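Long-range contacts in putative capsular polysaccharide biosynthesis protein (Streptococcus pneumoniae serotype 4, PDB 6EWJ), which probably acts as a pyridoxal-phosphate-dependent sugar aminotransferase in the biosynthesis of pneumococcal teichoic acid: residues V105-Q110 with D119-A124; W35-P40 with K263-D268; L285-D290 with L385-S390. One frame throughout, in Å; residues are numbered along the deposited sequence.

Read from the N terminus, the chain first enters contact 2 at residues 35-40, just ahead of helix 40-53, and returns to it only at 263-268, so that a loop of more than two hundred residues is closed. Contact 1 falls within that loop: it is a short closure, with strand 103-107 meeting helix 118-124 on the far side of the chain's centre. Contact 3 follows in series, at loop 385-390. Contact 1 fixes the sheet edge locally; contact 2 ties the start of helix 40-53 to that of helix 268-299; contact 3 ties the middle of that long helix to the C-terminal part, ahead of helix 391-409; none touches another.

Contact 1: V105-Q110 with D119-A124; sequences VMVDIQ and DLLEQA
The edge strand of the large mixed sheet and the helix that follows it in the chain meet here through Val105 and Val107 on one side and Leu120, Leu121 and Ala124 on the other. Strand 105-107 and helix 119-124 run nearly antiparallel, at 159°, with their axes 8.7 Å apart at closest approach. Val107 is the wedge. Val107 CG1 lies anti to the backbone N (chi1 178°) and is thereby set against the helix backbone itself, 3.6 Å from Leu121 N, while also reaching Leu120 CB at 3.9 Å. The second branch, Val107 CG2, takes the other direction and rests 3.8 Å from Ala124 CB. Val105 CG1 meets Ala124 CB too, at 4.0 Å, so the small alanine is straddled by two valines from one face of the strand. The unit is a beta-alpha-beta crossover of the kind that builds the large domain of these aminotransferases: strand 103-107 leads through helix 118-124 to strand 129-132, which runs parallel to it, with strand 82-86 lying between the two. Ile84 of that middle strand touches both Val107 and Leu121, and so extends the apolar layer under the helix. Leu121 CD1 adds a looser touch on Val107 CG2 at 4.3 Å, its flank being covered by Leu147 of helix 144-153. Where the strand gives way to loop, Leu120 stretches along the margin, CG lying beside its backbone N and CD1 extended, to set Leu120 CD1 3.9 Å from Asp108 CB. The carboxylate of Asp108 is occupied away from the helix, OD1 accepting Ala373 N and OD2 Lys372 N at the start of helix 371-378.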
ATOM      1  N   VAL A 105     -19.834  13.928  -4.316  1.00 23.75           N
ATOM      2  CA  VAL A 105     -20.835  14.649  -5.057  1.00 24.58           C
ATOM      3  C   VAL A 105     -20.430  14.586  -6.537  1.00 24.43           C
ATOM      4  O   VAL A 105     -19.391  15.105  -6.923  1.00 24.36           O
ATOM      5  CB  VAL A 105     -20.908  16.131  -4.634  1.00 25.22           C
ATOM      6  CG1 VAL A 105     -21.918  16.870  -5.475  1.00 26.07           C
ATOM      7  CG2 VAL A 105     -21.268  16.264  -3.175  1.00 25.72           C
ATOM      8  N   MET A 106     -21.245  13.936  -7.357  1.00 24.09           N
ATOM      9  CA  MET A 106     -20.925  13.725  -8.759  1.00 22.92           C
ATOM     10  C   MET A 106     -21.534  14.837  -9.589  1.00 23.14           C
ATOM     11  O   MET A 106     -22.619  15.349  -9.244  1.00 23.71           O
ATOM     12  CB  MET A 106     -21.454  12.358  -9.219  1.00 23.04           C
ATOM     13  CG  MET A 106     -20.821  11.192  -8.478  1.00 23.14           C
ATOM     14  SD  MET A 106     -21.299   9.609  -9.205  1.00 23.17           S
ATOM     15  CE  MET A 106     -20.752   8.576  -7.848  1.00 23.22           C
ATOM     16  N   VAL A 107     -20.828  15.196 -10.655  1.00 22.06           N
ATOM     17  CA  VAL A 107     -21.276  16.254 -11.570  1.00 22.81           C
ATOM     18  C   VAL A 107     -21.250  15.701 -12.991  1.00 21.96           C
ATOM     19  O   VAL A 107     -20.295  15.038 -13.375  1.00 20.43           O
ATOM     20  CB  VAL A 107     -20.393  17.501 -11.464  1.00 23.18           C
ATOM     21  CG1 VAL A 107     -20.841  18.568 -12.444  1.00 24.05           C
ATOM     22  CG2 VAL A 107     -20.443  18.065 -10.052  1.00 23.66           C
ATOM     23  N   ASP A 108     -22.307  16.002 -13.759  1.00 21.96           N
ATOM     24  CA  ASP A 108     -22.418  15.517 -15.121  1.00 21.81           C
ATOM     25  C   ASP A 108     -21.404  16.214 -16.010  1.00 22.47           C
ATOM     26  O   ASP A 108     -20.859  17.276 -15.643  1.00 23.50           O
ATOM     27  CB  ASP A 108     -23.846  15.707 -15.702  1.00 22.12           C
ATOM     28  CG  ASP A 108     -24.161  14.730 -16.814  1.00 21.56           C
ATOM     29  OD1 ASP A 108     -23.344  13.804 -17.084  1.00 20.61           O
ATOM     30  OD2 ASP A 108     -25.249  14.842 -17.405  1.00 21.95           O
ATOM     31  N   ILE A 109     -21.160  15.634 -17.169  1.00 22.19           N
ATOM     32  CA  ILE A 109     -20.143  16.111 -18.045  1.00 22.68           C
ATOM     33  C   ILE A 109     -20.783  16.890 -19.192  1.00 23.95           C
ATOM     34  O   ILE A 109     -22.000  17.079 -19.218  1.00 25.30           O
ATOM     35  CB  ILE A 109     -19.234  14.955 -18.519  1.00 21.92           C
ATOM     36  CG1 ILE A 109     -19.997  13.944 -19.375  1.00 22.11           C
ATOM     37  CG2 ILE A 109     -18.596  14.278 -17.300  1.00 20.96           C
ATOM     38  CD1 ILE A 109     -19.111  13.067 -20.229  1.00 21.80           C
ATOM     39  N   GLN A 110     -19.954  17.403 -20.093  1.00 24.51           N
ATOM     40  CA  GLN A 110     -20.418  18.213 -21.209  1.00 25.88           C
ATOM     41  C   GLN A 110     -20.840  17.312 -22.379  1.00 26.92           C
ATOM     42  O   GLN A 110     -20.632  16.101 -22.347  1.00 25.30           O
ATOM     43  CB  GLN A 110     -19.327  19.206 -21.637  1.00 26.10           C
ATOM     44  CG  GLN A 110     -18.846  20.127 -20.509  1.00 26.03           C
ATOM     45  CD  GLN A 110     -17.689  21.044 -20.924  1.00 26.36           C
ATOM     46  OE1 GLN A 110     -17.574  21.431 -22.089  1.00 26.23           O
ATOM     47  NE2 GLN A 110     -16.864  21.452 -19.953  1.00 25.95           N
ATOM     48  N   ASP A 119     -20.894  24.747 -15.211  1.00 28.21           N
ATOM     49  CA  ASP A 119     -22.067  25.418 -14.682  1.00 30.09           C
ATOM     50  C   ASP A 119     -22.694  24.502 -13.654  1.00 29.34           C
ATOM     51  O   ASP A 119     -23.021  24.952 -12.554  1.00 29.63           O
ATOM     52  CB  ASP A 119     -23.093  25.721 -15.778  1.00 32.05           C
ATOM     53  CG  ASP A 119     -22.560  26.699 -16.824  1.00 34.28           C
ATOM     54  OD1 ASP A 119     -21.874  27.680 -16.438  1.00 35.85           O
ATOM     55  OD2 ASP A 119     -22.875  26.521 -18.025  1.00 36.69           O
ATOM     56  N   LEU A 120     -22.860  23.235 -14.027  1.00 27.92           N
ATOM     57  CA  LEU A 120     -23.396  22.251 -13.086  1.00 27.74           C
ATOM     58  C   LEU A 120     -22.440  22.050 -11.897  1.00 27.33           C
ATOM     59  O   LEU A 120     -22.889  21.825 -10.789  1.00 27.24           O
ATOM     60  CB  LEU A 120     -23.684  20.930 -13.785  1.00 27.20           C
ATOM     61  CG  LEU A 120     -24.839  20.884 -14.808  1.00 27.66           C
ATOM     62  CD1 LEU A 120     -24.909  19.497 -15.418  1.00 27.22           C
ATOM     63  CD2 LEU A 120     -26.188  21.252 -14.198  1.00 28.90           C
ATOM     64  N   LEU A 121     -21.130  22.169 -12.139  1.00 26.91           N
ATOM     65  CA  LEU A 121     -20.133  22.165 -11.037  1.00 27.02           C
ATOM     66  C   LEU A 121     -20.362  23.289 -10.037  1.00 28.19           C
ATOM     67  O   LEU A 121     -20.443  23.051  -8.826  1.00 27.57           O
ATOM     68  CB  LEU A 121     -18.731  22.287 -11.599  1.00 26.84           C
ATOM     69  CG  LEU A 121     -17.558  22.437 -10.608  1.00 26.97           C
ATOM     70  CD1 LEU A 121     -17.566  21.284  -9.666  1.00 26.18           C
ATOM     71  CD2 LEU A 121     -16.232  22.502 -11.284  1.00 26.73           C
ATOM     72  N   GLU A 122     -20.527  24.519 -10.556  1.00 29.36           N
ATOM     73  CA  GLU A 122     -20.921  25.663  -9.713  1.00 31.24           C
ATOM     74  C   GLU A 122     -22.160  25.357  -8.860  1.00 32.01           C
ATOM     75  O   GLU A 122     -22.172  25.614  -7.647  1.00 32.15           O
ATOM     76  CB  GLU A 122     -21.206  26.931 -10.556  1.00 32.80           C
ATOM     77  CG  GLU A 122     -19.964  27.652 -11.002  1.00 33.54           C
ATOM     78  CD  GLU A 122     -20.256  28.866 -11.852  1.00 34.93           C
ATOM     79  OE1 GLU A 122     -21.403  29.344 -11.875  1.00 36.51           O
ATOM     80  OE2 GLU A 122     -19.328  29.376 -12.497  1.00 35.97           O
ATOM     81  N   GLN A 123     -23.193  24.814  -9.503  1.00 32.25           N
ATOM     82  CA  GLN A 123     -24.444  24.468  -8.804  1.00 33.53           C
ATOM     83  C   GLN A 123     -24.270  23.422  -7.699  1.00 32.39           C
ATOM     84  O   GLN A 123     -24.936  23.499  -6.694  1.00 33.14           O
ATOM     85  CB  GLN A 123     -25.476  23.925  -9.773  1.00 34.34           C
ATOM     86  CG  GLN A 123     -26.003  24.924 -10.771  1.00 36.00           C
ATOM     87  CD  GLN A 123     -26.961  24.279 -11.758  1.00 37.09           C
ATOM     88  OE1 GLN A 123     -27.625  23.270 -11.442  1.00 37.97           O
ATOM     89  NE2 GLN A 123     -27.062  24.861 -12.958  1.00 37.41           N
ATOM     90  N   ALA A 124     -23.376  22.462  -7.915  1.00 30.77           N
ATOM     91  CA  ALA A 124     -23.125  21.390  -6.948  1.00 30.01           C
ATOM     92  C   ALA A 124     -22.335  21.833  -5.712  1.00 29.89           C
ATOM     93  O   ALA A 124     -22.322  21.109  -4.700  1.00 29.66           O
ATOM     94  CB  ALA A 124     -22.400  20.239  -7.621  1.00 28.49           C
TER

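Contact 2: W35-P40 with K263-D268; sequences WITTGP and KCNMTD
Thr38 and Asn265 form the tight end of this contact. Thr38 OG1 lies beside its backbone N (chi1 -53°), where it faces both partners: it donates to Met266 O at 2.6 Å, standing above the carbonyl plane, and receives Asn265 ND2 at 2.8 Å in a nearly straight bond (166°) that lies in the amide plane. The amide is fixed in turn by Lys263 NZ, 2.9 Å from Asn265 OD1, and Glu211 of the second subunit binds Lys263, Asn265 and Thr37, which makes the dimer interface part of the anchorage. Next along, the backbones close to a hydrogen bond from Asp268 N to Thr37 O of 3.0 Å. Ile36 O, buried beside Thr267 CB, has no polar partner.

The opposite end is looser. Trp35 and Pro40 are exposed, the Pro40 CD lying over one face of the indole, and a water spans from Trp35 O to Asp268 OD2, donating to both.

Between the two ends, the Asp268 carboxylate sits at the start of helix 40-53, for which Gly39 is the N-cap residue. Asp268 OD1 accepts Thr42 N, with a weaker, bent bond from Gly39 N (2.8 Å, 125°), and Asp268 OD2 accepts Lys41 N. Helix 268-299 begins at the same spot, with Thr267 as its N-cap binding Met270 N, so the N termini of two helices converge here, while Met266 packs on Leu45 of helix 40-53.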
ATOM      1  N   TRP A  35      19.691  -1.336  -0.177  1.00 29.75           N
ATOM      2  CA  TRP A  35      18.397  -0.655  -0.094  1.00 29.19           C
ATOM      3  C   TRP A  35      17.419  -1.233  -1.094  1.00 26.35           C
ATOM      4  O   TRP A  35      17.483  -0.894  -2.237  1.00 25.52           O
ATOM      5  CB  TRP A  35      18.605   0.842  -0.370  1.00 31.11           C
ATOM      6  CG  TRP A  35      19.462   1.524   0.612  1.00 34.20           C
ATOM      7  CD1 TRP A  35      20.829   1.713   0.525  1.00 35.74           C
ATOM      8  CD2 TRP A  35      19.052   2.141   1.849  1.00 36.37           C
ATOM      9  NE1 TRP A  35      21.279   2.385   1.628  1.00 36.93           N
ATOM     10  CE2 TRP A  35      20.221   2.677   2.450  1.00 36.92           C
ATOM     11  CE3 TRP A  35      17.811   2.319   2.484  1.00 37.00           C
ATOM     12  CZ2 TRP A  35      20.193   3.360   3.683  1.00 38.92           C
ATOM     13  CZ3 TRP A  35      17.779   2.988   3.719  1.00 38.50           C
ATOM     14  CH2 TRP A  35      18.969   3.518   4.297  1.00 39.58           C
ATOM     15  N   ILE A  36      16.517  -2.120  -0.646  1.00 25.44           N
ATOM     16  CA  ILE A  36      15.518  -2.710  -1.546  1.00 24.24           C
ATOM     17  C   ILE A  36      14.105  -2.171  -1.362  1.00 22.76           C
ATOM     18  O   ILE A  36      13.325  -2.246  -2.294  1.00 21.78           O
ATOM     19  CB  ILE A  36      15.515  -4.255  -1.556  1.00 24.86           C
ATOM     20  CG1 ILE A  36      15.263  -4.822  -0.136  1.00 25.28           C
ATOM     21  CG2 ILE A  36      16.807  -4.765  -2.150  1.00 26.06           C
ATOM     22  CD1 ILE A  36      14.981  -6.303  -0.125  1.00 25.50           C
ATOM     23  N   THR A  37      13.775  -1.618  -0.193  1.00 21.84           N
ATOM     24  CA  THR A  37      12.559  -0.813  -0.060  1.00 20.93           C
ATOM     25  C   THR A  37      12.922   0.673  -0.275  1.00 20.38           C
ATOM     26  O   THR A  37      13.883   0.952  -1.004  1.00 20.48           O
ATOM     27  CB  THR A  37      11.764  -1.123   1.244  1.00 21.33           C
ATOM     28  OG1 THR A  37      10.494  -0.459   1.211  1.00 20.54           O
ATOM     29  CG2 THR A  37      12.526  -0.755   2.513  1.00 21.66           C
ATOM     30  N   THR A  38      12.154   1.592   0.306  1.00 19.73           N
ATOM     31  CA  THR A  38      12.382   3.035   0.132  1.00 19.83           C
ATOM     32  C   THR A  38      13.830   3.440   0.473  1.00 20.58           C
ATOM     33  O   THR A  38      14.354   3.149   1.554  1.00 20.69           O
ATOM     34  CB  THR A  38      11.396   3.877   0.984  1.00 19.39           C
ATOM     35  OG1 THR A  38      10.046   3.460   0.709  1.00 18.59           O
ATOM     36  CG2 THR A  38      11.511   5.409   0.672  1.00 19.26           C
ATOM     37  N   GLY A  39      14.502   4.044  -0.484  1.00 21.18           N
ATOM     38  CA  GLY A  39      15.917   4.402  -0.301  1.00 22.36           C
ATOM     39  C   GLY A  39      16.330   5.563  -1.195  1.00 23.27           C
ATOM     40  O   GLY A  39      15.475   6.401  -1.547  1.00 22.56           O
ATOM     41  N   PRO A  40      17.639   5.665  -1.503  1.00 24.83           N
ATOM     42  CA  PRO A  40      18.146   6.823  -2.272  1.00 25.07           C
ATOM     43  C   PRO A  40      17.549   6.955  -3.664  1.00 25.17           C
ATOM     44  O   PRO A  40      17.299   8.063  -4.091  1.00 24.09           O
ATOM     45  CB  PRO A  40      19.666   6.605  -2.355  1.00 26.43           C
ATOM     46  CG  PRO A  40      19.976   5.384  -1.571  1.00 26.56           C
ATOM     47  CD  PRO A  40      18.698   4.699  -1.156  1.00 25.40           C
ATOM     48  N   LYS A 263       0.548   2.571   4.984  1.00 18.52           N
ATOM     49  CA  LYS A 263       1.692   1.806   4.563  1.00 18.34           C
ATOM     50  C   LYS A 263       1.610   1.798   3.061  1.00 18.05           C
ATOM     51  O   LYS A 263       1.058   0.875   2.457  1.00 18.09           O
ATOM     52  CB  LYS A 263       1.625   0.395   5.217  1.00 18.77           C
ATOM     53  CG  LYS A 263       2.749  -0.527   4.875  1.00 19.25           C
ATOM     54  CD  LYS A 263       4.129   0.109   5.090  1.00 19.31           C
ATOM     55  CE  LYS A 263       5.258  -0.864   4.752  1.00 19.98           C
ATOM     56  NZ  LYS A 263       6.564  -0.188   4.541  1.00 19.13           N
ATOM     57  N   CYS A 264       2.150   2.862   2.435  1.00 17.71           N
ATOM     58  CA  CYS A 264       2.109   2.957   1.002  1.00 17.23           C
ATOM     59  C   CYS A 264       3.296   3.612   0.362  1.00 16.76           C
ATOM     60  O   CYS A 264       3.179   4.186  -0.718  1.00 16.36           O
ATOM     61  CB  CYS A 264       0.811   3.656   0.574  1.00 17.50           C
ATOM     62  SG  CYS A 264       0.537   5.245   1.364  1.00 18.80           S
ATOM     63  N   ASN A 265       4.454   3.411   0.958  1.00 16.26           N
ATOM     64  CA  ASN A 265       5.747   3.873   0.421  1.00 16.28           C
ATOM     65  C   ASN A 265       6.163   3.116  -0.827  1.00 15.77           C
ATOM     66  O   ASN A 265       5.647   2.011  -1.096  1.00 15.34           O
ATOM     67  CB  ASN A 265       6.851   3.723   1.488  1.00 16.53           C
ATOM     68  CG  ASN A 265       6.975   2.303   1.985  1.00 16.93           C
ATOM     69  OD1 ASN A 265       5.983   1.700   2.474  1.00 17.69           O
ATOM     70  ND2 ASN A 265       8.161   1.736   1.915  1.00 17.56           N
ATOM     71  N   MET A 266       6.981   3.785  -1.647  1.00 16.12           N
ATOM     72  CA  MET A 266       7.604   3.230  -2.866  1.00 16.17           C
ATOM     73  C   MET A 266       8.947   2.611  -2.574  1.00 16.64           C
ATOM     74  O   MET A 266       9.774   3.211  -1.837  1.00 16.65           O
ATOM     75  CB  MET A 266       7.773   4.317  -3.952  1.00 16.49           C
ATOM     76  CG  MET A 266       8.304   3.720  -5.235  1.00 17.14           C
ATOM     77  SD  MET A 266       8.664   4.851  -6.573  1.00 18.29           S
ATOM     78  CE  MET A 266       6.956   4.997  -7.154  1.00 16.97           C
ATOM     79  N   THR A 267       9.181   1.416  -3.116  1.00 16.65           N
ATOM     80  CA  THR A 267      10.451   0.762  -2.945  1.00 17.19           C
ATOM     81  C   THR A 267      11.444   1.281  -4.009  1.00 17.58           C
ATOM     82  O   THR A 267      11.036   1.741  -5.093  1.00 16.80           O
ATOM     83  CB  THR A 267      10.361  -0.753  -3.135  1.00 17.41           C
ATOM     84  OG1 THR A 267       9.927  -1.043  -4.465  1.00 17.36           O
ATOM     85  CG2 THR A 267       9.407  -1.433  -2.142  1.00 17.12           C
ATOM     86  N   ASP A 268      12.719   1.101  -3.722  1.00 17.98           N
ATOM     87  CA  ASP A 268      13.769   1.423  -4.696  1.00 18.81           C
ATOM     88  C   ASP A 268      13.748   0.503  -5.922  1.00 18.77           C
ATOM     89  O   ASP A 268      14.291   0.831  -6.963  1.00 17.95           O
ATOM     90  CB  ASP A 268      15.171   1.420  -4.017  1.00 19.70           C
ATOM     91  CG  ASP A 268      15.571   2.792  -3.476  1.00 20.10           C
ATOM     92  OD1 ASP A 268      14.711   3.674  -3.227  1.00 19.82           O
ATOM     93  OD2 ASP A 268      16.774   3.003  -3.310  1.00 20.98           O
TER
HETATM   94  O   HOH W   1      18.608   0.922  -4.082  1.00 15.47           O

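Contact 3: L285-D290 with L385-S390; sequences LQRRKD and LHTKLS
Arg287 NH2 has two partners: it donates to Leu389 O at 2.8 Å, nearly straight at 169° and within the plane of the guanidinium, and it forms a salt bridge with Asp391 just beyond the loop. The chain starts out with CG anti to the backbone N (chi1 -177°) and then bends at chi2, which carries the guanidinium edge over to the loop. A water accepts from Arg287 NE at 2.8 Å and donates to Thr387 O, adding a second link between the helix and the loop. Nearer the helix backbone the touching is apolar: Thr387 CG2 rests against the aliphatic stems of two successive arginines, 4.1 Å from both Arg287 CB and Arg288 CG, while the threonine hydroxyl is bonded to Asp18. The loop between strand 380-383 and helix 391-409 contains a type I beta turn from His386 to Leu389; Ser390, the next residue, is the N-cap of the helix, its OG accepting Glu393 N. Through this loop the entry to helix 391-409 is held against the middle of helix 268-299. Within the turn, Leu389 CG lies over one face of the His386 imidazole, whose NE2 is bonded to Pro13 O. Arg288 extends from CG to NE, placing one guanidinium face over His386 CA, with Arg288 NH2 3.6 Å from that carbon. Arg288 NH1 makes a weak, bent bond to Leu385 O (2.9 Å, 126°), the stronger partner being Arg318 O. The side chain of Arg288 comes within about 7 Å of that of Lys205, the predicted site of cofactor attachment.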
ATOM      1  N   LEU A 285       6.837   9.477 -25.298  1.00 29.16           N
ATOM      2  CA  LEU A 285       5.870  10.491 -25.617  1.00 28.67           C
ATOM      3  C   LEU A 285       5.841  10.789 -27.122  1.00 29.52           C
ATOM      4  O   LEU A 285       4.772  10.984 -27.677  1.00 28.29           O
ATOM      5  CB  LEU A 285       6.142  11.756 -24.802  1.00 29.04           C
ATOM      6  CG  LEU A 285       5.838  11.718 -23.304  1.00 28.13           C
ATOM      7  CD1 LEU A 285       6.043  13.114 -22.719  1.00 28.67           C
ATOM      8  CD2 LEU A 285       4.416  11.254 -23.029  1.00 27.41           C
ATOM      9  N   GLN A 286       7.028  10.840 -27.758  1.00 30.37           N
ATOM     10  CA  GLN A 286       7.124  11.130 -29.198  1.00 31.26           C
ATOM     11  C   GLN A 286       6.474  10.015 -30.012  1.00 31.09           C
ATOM     12  O   GLN A 286       5.648  10.287 -30.881  1.00 30.28           O
ATOM     13  CB  GLN A 286       8.593  11.348 -29.622  1.00 32.43           C
ATOM     14  CG  GLN A 286       8.769  11.703 -31.108  1.00 34.05           C
ATOM     15  CD  GLN A 286       8.021  12.965 -31.514  1.00 34.31           C
ATOM     16  OE1 GLN A 286       8.122  13.993 -30.849  1.00 33.94           O
ATOM     17  NE2 GLN A 286       7.226  12.881 -32.581  1.00 35.33           N
ATOM     18  N   ARG A 287       6.803   8.764 -29.690  1.00 31.30           N
ATOM     19  CA  ARG A 287       6.161   7.618 -30.344  1.00 32.04           C
ATOM     20  C   ARG A 287       4.630   7.646 -30.204  1.00 30.88           C
ATOM     21  O   ARG A 287       3.919   7.435 -31.192  1.00 32.43           O
ATOM     22  CB  ARG A 287       6.691   6.284 -29.819  1.00 32.58           C
ATOM     23  CG  ARG A 287       6.115   5.043 -30.514  1.00 33.20           C
ATOM     24  CD  ARG A 287       6.324   5.017 -32.018  1.00 35.10           C
ATOM     25  NE  ARG A 287       5.606   3.891 -32.616  1.00 36.14           N
ATOM     26  CZ  ARG A 287       5.077   3.854 -33.845  1.00 37.46           C
ATOM     27  NH1 ARG A 287       5.197   4.883 -34.695  1.00 39.11           N
ATOM     28  NH2 ARG A 287       4.453   2.751 -34.260  1.00 37.91           N
ATOM     29  N   ARG A 288       4.122   8.000 -29.031  1.00 29.61           N
ATOM     30  CA  ARG A 288       2.660   8.080 -28.834  1.00 29.03           C
ATOM     31  C   ARG A 288       2.025   9.182 -29.721  1.00 29.79           C
ATOM     32  O   ARG A 288       0.915   9.019 -30.274  1.00 29.13           O
ATOM     33  CB  ARG A 288       2.308   8.321 -27.373  1.00 27.65           C
ATOM     34  CG  ARG A 288       2.663   7.137 -26.520  1.00 27.01           C
ATOM     35  CD  ARG A 288       2.385   7.349 -25.035  1.00 25.95           C
ATOM     36  NE  ARG A 288       2.390   6.047 -24.355  1.00 25.25           N
ATOM     37  CZ  ARG A 288       1.322   5.269 -24.123  1.00 24.55           C
ATOM     38  NH1 ARG A 288       0.087   5.630 -24.470  1.00 23.75           N
ATOM     39  NH2 ARG A 288       1.491   4.119 -23.502  1.00 24.18           N
ATOM     40  N   LYS A 289       2.737  10.299 -29.844  1.00 30.54           N
ATOM     41  CA  LYS A 289       2.325  11.382 -30.735  1.00 31.64           C
ATOM     42  C   LYS A 289       2.159  10.880 -32.172  1.00 32.20           C
ATOM     43  O   LYS A 289       1.122  11.106 -32.811  1.00 32.51           O
ATOM     44  CB  LYS A 289       3.329  12.537 -30.653  1.00 32.85           C
ATOM     45  CG  LYS A 289       2.926  13.704 -31.542  1.00 34.18           C
ATOM     46  CD  LYS A 289       4.035  14.743 -31.663  1.00 35.80           C
ATOM     47  CE  LYS A 289       3.426  16.164 -31.615  1.00 36.50           C
ATOM     48  NZ  LYS A 289       4.467  17.215 -31.349  1.00 37.29           N
ATOM     49  N   ASP A 290       3.189  10.205 -32.667  1.00 32.56           N
ATOM     50  CA  ASP A 290       3.189   9.643 -34.022  1.00 32.89           C
ATOM     51  C   ASP A 290       2.054   8.645 -34.251  1.00 31.88           C
ATOM     52  O   ASP A 290       1.483   8.623 -35.345  1.00 32.09           O
ATOM     53  CB  ASP A 290       4.511   8.951 -34.318  1.00 34.04           C
ATOM     54  CG  ASP A 290       5.710   9.903 -34.323  1.00 34.88           C
ATOM     55  OD1 ASP A 290       5.564  11.144 -34.261  1.00 34.86           O
ATOM     56  OD2 ASP A 290       6.837   9.367 -34.338  1.00 36.37           O
ATOM     57  N   LEU A 385      -3.245   2.138 -27.508  1.00 22.79           N
ATOM     58  CA  LEU A 385      -2.261   3.240 -27.652  1.00 23.46           C
ATOM     59  C   LEU A 385      -1.133   2.991 -26.663  1.00 24.27           C
ATOM     60  O   LEU A 385      -1.259   3.270 -25.468  1.00 23.80           O
ATOM     61  CB  LEU A 385      -2.896   4.601 -27.398  1.00 22.83           C
ATOM     62  CG  LEU A 385      -2.008   5.847 -27.599  1.00 23.18           C
ATOM     63  CD1 LEU A 385      -1.387   5.895 -28.968  1.00 23.91           C
ATOM     64  CD2 LEU A 385      -2.792   7.120 -27.330  1.00 22.97           C
ATOM     65  N   HIS A 386      -0.048   2.428 -27.189  1.00 25.80           N
ATOM     66  CA  HIS A 386       1.118   2.116 -26.415  1.00 26.26           C
ATOM     67  C   HIS A 386       2.280   1.977 -27.391  1.00 27.96           C
ATOM     68  O   HIS A 386       2.090   1.887 -28.617  1.00 28.11           O
ATOM     69  CB  HIS A 386       0.902   0.801 -25.657  1.00 25.90           C
ATOM     70  CG  HIS A 386       0.492  -0.349 -26.525  1.00 27.23           C
ATOM     71  ND1 HIS A 386       1.392  -1.118 -27.232  1.00 28.78           N
ATOM     72  CD2 HIS A 386      -0.728  -0.874 -26.792  1.00 27.46           C
ATOM     73  CE1 HIS A 386       0.748  -2.073 -27.881  1.00 29.44           C
ATOM     74  NE2 HIS A 386      -0.546  -1.935 -27.642  1.00 28.31           N
ATOM     75  N   THR A 387       3.477   1.879 -26.820  1.00 29.26           N
ATOM     76  CA  THR A 387       4.707   2.027 -27.615  1.00 31.09           C
ATOM     77  C   THR A 387       5.238   0.726 -28.210  1.00 32.75           C
ATOM     78  O   THR A 387       6.285   0.731 -28.815  1.00 33.75           O
ATOM     79  CB  THR A 387       5.779   2.693 -26.752  1.00 31.32           C
ATOM     80  OG1 THR A 387       5.820   2.056 -25.466  1.00 30.05           O
ATOM     81  CG2 THR A 387       5.418   4.157 -26.574  1.00 30.91           C
ATOM     82  N   LYS A 388       4.541  -0.388 -27.980  1.00 32.91           N
ATOM     83  CA  LYS A 388       4.808  -1.633 -28.675  1.00 34.92           C
ATOM     84  C   LYS A 388       4.000  -1.802 -29.971  1.00 35.47           C
ATOM     85  O   LYS A 388       4.247  -2.744 -30.719  1.00 36.61           O
ATOM     86  CB  LYS A 388       4.557  -2.831 -27.737  1.00 36.10           C
ATOM     87  CG  LYS A 388       5.252  -2.740 -26.367  1.00 35.77           C
ATOM     88  CD  LYS A 388       6.759  -2.873 -26.465  1.00 37.24           C
ATOM     89  CE  LYS A 388       7.215  -4.300 -26.698  1.00 38.32           C
ATOM     90  NZ  LYS A 388       8.701  -4.352 -26.585  1.00 38.99           N
ATOM     91  N   LEU A 389       3.073  -0.890 -30.254  1.00 34.57           N
ATOM     92  CA  LEU A 389       2.342  -0.901 -31.532  1.00 36.17           C
ATOM     93  C   LEU A 389       3.267  -0.580 -32.717  1.00 37.65           C
ATOM     94  O   LEU A 389       3.955   0.433 -32.704  1.00 38.23           O
ATOM     95  CB  LEU A 389       1.221   0.143 -31.542  1.00 35.53           C
ATOM     96  CG  LEU A 389      -0.019  -0.095 -30.700  1.00 35.02           C
ATOM     97  CD1 LEU A 389      -0.900   1.147 -30.736  1.00 34.69           C
ATOM     98  CD2 LEU A 389      -0.785  -1.309 -31.197  1.00 35.65           C
ATOM     99  N   SER A 390       3.263  -1.432 -33.729  1.00 38.87           N
ATOM    100  CA  SER A 390       3.892  -1.101 -35.004  1.00 40.68           C
ATOM    101  C   SER A 390       2.956  -0.205 -35.845  1.00 40.26           C
ATOM    102  O   SER A 390       1.734  -0.228 -35.685  1.00 38.70           O
ATOM    103  CB  SER A 390       4.190  -2.376 -35.788  1.00 42.30           C
ATOM    104  OG  SER A 390       2.975  -3.006 -36.186  1.00 43.48           O
TER
HETATM  105  O   HOH W   2       5.762   1.368 -31.360  1.00 33.90           O